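Local coordinates for tailspike protein (Acinetobacter phage vB_ApiP_P1, PDB 6E1R) that probably binds and hydrolyses the capsular polysaccharide of its Acinetobacter host as part of the trimeric phage tailspike, of which this chain is the portion after the N-terminal region, at residues V78-V81 against S82-G85; A96-L99 against A100-A104. All coordinates share one frame; numbering follows the deposited sequence.

Interaction 1: V78-V81 against S82-G85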
loop_
_atom_site.group_PDB
_atom_site.type_symbol
_atom_site.label_atom_id
_atom_site.label_comp_id
_atom_site.label_asym_id
_atom_site.label_seq_id
_atom_site.Cartn_x
_atom_site.Cartn_y
_atom_site.Cartn_z
ATOM N N VAL A 78 -36.544 -6.236 -12.513
ATOM C CA VAL A 78 -35.223 -6.613 -12.999
ATOM C C VAL A 78 -35.361 -7.162 -14.412
ATOM O O VAL A 78 -36.287 -7.924 -14.707
ATOM C CB VAL A 78 -34.561 -7.644 -12.059
ATOM C CG1 VAL A 78 -33.754 -8.667 -12.844
ATOM C CG2 VAL A 78 -33.680 -6.934 -11.044
ATOM N N LEU A 79 -34.440 -6.764 -15.287
ATOM C CA LEU A 79 -34.373 -7.291 -16.643
ATOM C C LEU A 79 -33.470 -8.519 -16.657
ATOM O O LEU A 79 -32.305 -8.442 -16.253
ATOM C CB LEU A 79 -33.859 -6.228 -17.614
ATOM C CG LEU A 79 -33.775 -6.651 -19.082
ATOM C CD1 LEU A 79 -35.099 -7.232 -19.553
ATOM C CD2 LEU A 79 -33.363 -5.481 -19.962
ATOM N N THR A 80 -34.000 -9.642 -17.132
ATOM C CA THR A 80 -33.288 -10.910 -17.133
ATOM C C THR A 80 -33.058 -11.364 -18.567
ATOM O O THR A 80 -33.824 -11.019 -19.472
ATOM C CB THR A 80 -34.058 -12.001 -16.370
ATOM O OG1 THR A 80 -35.305 -12.261 -17.026
ATOM C CG2 THR A 80 -34.333 -11.560 -14.942
ATOM N N VAL A 81 -31.986 -12.135 -18.768
ATOM C CA VAL A 81 -31.700 -12.656 -20.103
ATOM C C VAL A 81 -32.793 -13.626 -20.538
ATOM O O VAL A 81 -33.048 -13.784 -21.739
ATOM C CB VAL A 81 -30.300 -13.308 -20.158
ATOM C CG1 VAL A 81 -29.305 -12.519 -19.321
ATOM C CG2 VAL A 81 -30.346 -14.765 -19.718
ATOM N N SER A 82 -33.457 -14.283 -19.583
ATOM C CA SER A 82 -34.568 -15.162 -19.930
ATOM C C SER A 82 -35.723 -14.383 -20.537
ATOM O O SER A 82 -36.422 -14.893 -21.418
ATOM C CB SER A 82 -35.048 -15.924 -18.694
ATOM O OG SER A 82 -34.037 -16.777 -18.190
ATOM N N ALA A 83 -35.934 -13.147 -20.086
ATOM C CA ALA A 83 -36.961 -12.291 -20.662
ATOM C C ALA A 83 -36.591 -11.758 -22.040
ATOM O O ALA A 83 -37.403 -11.046 -22.643
ATOM C CB ALA A 83 -37.253 -11.123 -19.717
ATOM N N CYS A 84 -35.402 -12.072 -22.553
ATOM C CA CYS A 84 -34.981 -11.627 -23.874
ATOM C C CYS A 84 -34.872 -12.770 -24.877
ATOM O O CYS A 84 -34.300 -12.580 -25.955
ATOM C CB CYS A 84 -33.649 -10.879 -23.781
ATOM S SG CYS A 84 -33.698 -9.405 -22.736
ATOM N N GLY A 85 -35.397 -13.946 -24.550
ATOM C CA GLY A 85 -35.392 -15.068 -25.466
ATOM C C GLY A 85 -34.440 -16.195 -25.129
ATOM O O GLY A 85 -34.296 -17.118 -25.940
#
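Thr80, Val81 and Ser82 form the bend where the chain leaves a short strand and turns into a 3-10 segment. CB and CG2 of Val81 lie against Ser82 N. Ser82 CB passes 4.0 Å from Thr80 OG1. Its own hydroxyl turns elsewhere and bonds Asp114.

Two oxygens of Thr80 converge on one backbone N-H, that of Ala83. Ala83 N donates to Thr80 OG1 at 3.2 Å, with an N-H...O angle of 146°. The same N makes a weak bond to Thr80 O at 3.1 Å, bent to 126°. The threonine hydroxyl lies between its own backbone N and carbonyl carbon (chi1 63°), which swings it forward over the turn. The methyl group of Ala83 sits beside it, CB being 3.5 Å from Thr80 OG1.

Val81 O accepts from Cys84 N at 3.0 Å. The donor stands well above the carbonyl plane, not on a lone pair. Two successive i to i+3 bonds therefore overlap, the first of them weak. On the remaining flank, Cys84 SG lies 4.1 Å from Leu79 CD1, an apolar touch between strand and turn. Gly85 ends the turn with a positive phi, at which a CB would be jammed against the preceding carbonyl O.

Strand 79-80 pairs in parallel with strand 111-113, and Val81 packs on Leu111 and Val113 of that strand. Leu79 and Cys84 face helix 94-106. Strand, turn and helix stand at the start of the stacked parallel strands, consistent with the parallel beta-helix of phage tailspikes.

Interaction 2: A96-L99 against A100-A104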
loop_
_atom_site.group_PDB
_atom_site.type_symbol
_atom_site.label_atom_id
_atom_site.label_comp_id
_atom_site.label_asym_id
_atom_site.label_seq_id
_atom_site.Cartn_x
_atom_site.Cartn_y
_atom_site.Cartn_z
ATOM N N ALA A 96 -29.997 -14.435 -28.057
ATOM C CA ALA A 96 -30.719 -13.943 -26.891
ATOM C C ALA A 96 -29.850 -13.005 -26.064
ATOM O O ALA A 96 -30.327 -11.970 -25.582
ATOM C CB ALA A 96 -31.206 -15.113 -26.040
ATOM N N LEU A 97 -28.571 -13.347 -25.892
ATOM C CA LEU A 97 -27.676 -12.476 -25.139
ATOM C C LEU A 97 -27.463 -11.155 -25.866
ATOM O O LEU A 97 -27.437 -10.092 -25.236
ATOM C CB LEU A 97 -26.340 -13.177 -24.891
ATOM C CG LEU A 97 -25.319 -12.420 -24.038
ATOM C CD1 LEU A 97 -25.879 -12.114 -22.658
ATOM C CD2 LEU A 97 -24.021 -13.204 -23.930
ATOM N N ASP A 98 -27.332 -11.201 -27.195
ATOM C CA ASP A 98 -27.157 -9.973 -27.968
ATOM C C ASP A 98 -28.340 -9.034 -27.782
ATOM O O ASP A 98 -28.158 -7.825 -27.588
ATOM C CB ASP A 98 -26.956 -10.308 -29.446
ATOM C CG ASP A 98 -26.638 -9.084 -30.283
ATOM O OD1 ASP A 98 -25.590 -8.451 -30.041
ATOM O OD2 ASP A 98 -27.435 -8.759 -31.188
ATOM N N LEU A 99 -29.561 -9.571 -27.830
ATOM C CA LEU A 99 -30.738 -8.751 -27.568
ATOM C C LEU A 99 -30.757 -8.247 -26.131
ATOM O O LEU A 99 -31.267 -7.155 -25.864
ATOM C CB LEU A 99 -32.004 -9.549 -27.877
ATOM C CG LEU A 99 -33.350 -8.851 -27.676
ATOM C CD1 LEU A 99 -33.403 -7.551 -28.458
ATOM C CD2 LEU A 99 -34.479 -9.778 -28.094
ATOM N N ALA A 100 -30.195 -9.018 -25.199
ATOM C CA ALA A 100 -30.180 -8.605 -23.801
ATOM C C ALA A 100 -29.256 -7.410 -23.584
ATOM O O ALA A 100 -29.639 -6.432 -22.930
ATOM C CB ALA A 100 -29.766 -9.781 -22.915
ATOM N N VAL A 101 -28.036 -7.470 -24.128
ATOM C CA VAL A 101 -27.101 -6.356 -23.984
ATOM C C VAL A 101 -27.636 -5.117 -24.688
ATOM O O VAL A 101 -27.533 -3.997 -24.172
ATOM C CB VAL A 101 -25.708 -6.744 -24.519
ATOM C CG1 VAL A 101 -24.669 -5.734 -24.072
ATOM C CG2 VAL A 101 -25.321 -8.143 -24.073
ATOM N N ASN A 102 -28.206 -5.294 -25.884
ATOM C CA ASN A 102 -28.775 -4.163 -26.610
ATOM C C ASN A 102 -29.957 -3.554 -25.863
ATOM O O ASN A 102 -30.121 -2.329 -25.849
ATOM C CB ASN A 102 -29.202 -4.597 -28.013
ATOM C CG ASN A 102 -28.023 -4.843 -28.936
ATOM O OD1 ASN A 102 -27.094 -4.038 -29.003
ATOM N ND2 ASN A 102 -28.058 -5.955 -29.660
ATOM N N THR A 103 -30.784 -4.388 -25.229
ATOM C CA THR A 103 -31.957 -3.874 -24.527
ATOM C C THR A 103 -31.572 -3.209 -23.212
ATOM O O THR A 103 -32.026 -2.099 -22.915
ATOM C CB THR A 103 -32.965 -5.001 -24.281
ATOM O OG1 THR A 103 -33.396 -5.545 -25.535
ATOM C CG2 THR A 103 -34.172 -4.483 -23.516
ATOM N N ALA A 104 -30.730 -3.871 -22.415
ATOM C CA ALA A 104 -30.360 -3.325 -21.113
ATOM C C ALA A 104 -29.617 -2.001 -21.255
ATOM O O ALA A 104 -29.838 -1.072 -20.470
ATOM C CB ALA A 104 -29.516 -4.337 -20.339
#
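Ala96 to Leu99 and Ala100 to Thr103 are joined by successive i to i+4 bonds of a regular alpha helix. Ala100 N donates to Ala96 O, and Val101 N to Leu97 O at 2.9 Å. Asn102 N bonds Asp98 O, and Thr103 N bonds Leu99 O, also at 2.9 Å.

Leu99 O has a second donor. Thr103 OG1 reaches it at 2.7 Å, from the face of the carbonyl plane opposite to Thr103 N. The hydroxyl can do so because it lies beside its own backbone N (chi1 -61°), folded back along the helix. Two bonds thus hold this carbonyl, and the one from OG1 would hold the hydroxyl in this rotamer. Leu99 CD1 rests 3.5 Å from Thr103 OG1.

One residue earlier, the side chains of Asp98 and Asn102 cross at a slant. The carboxylate plane is nearly perpendicular to the amide, 88° apart, with Asp98 OD2 and Asn102 ND2 separated by 3.3 Å. Leu97 CD1 meets Val101 CG2 at 4.3 Å. On another face, Ala100 CB lies close to Leu97 O and Ala96 O.

Helix 94-106 belongs to a beta-alpha-beta unit with strands 79-80 and 111-113, at the start of the probable beta-helix. Ala100 and Ala104 face Leu111. Leu97, Asp98 and Val101 meet Thr123 of strand 123-124.

How the interactions relate
The two contacts follow in series along the chain and neither nests in nor crosses the other. Interaction 1 closes the turn that ends strand 79-80. A loop then leads to helix 94-106, where interaction 2 joins consecutive turns. Their centres are about 8 Å apart and they touch directly. The sulfur of Cys84 packs against Ala100, and Gly85 against the methyl of Ala96. Leu79 meets the methyl of Thr103, while Leu99 approaches the carbonyl of Cys84. Together they tie the first strand of the parallel sheet to the helix, before the chain returns as strand 111-113 beside strand 79-80.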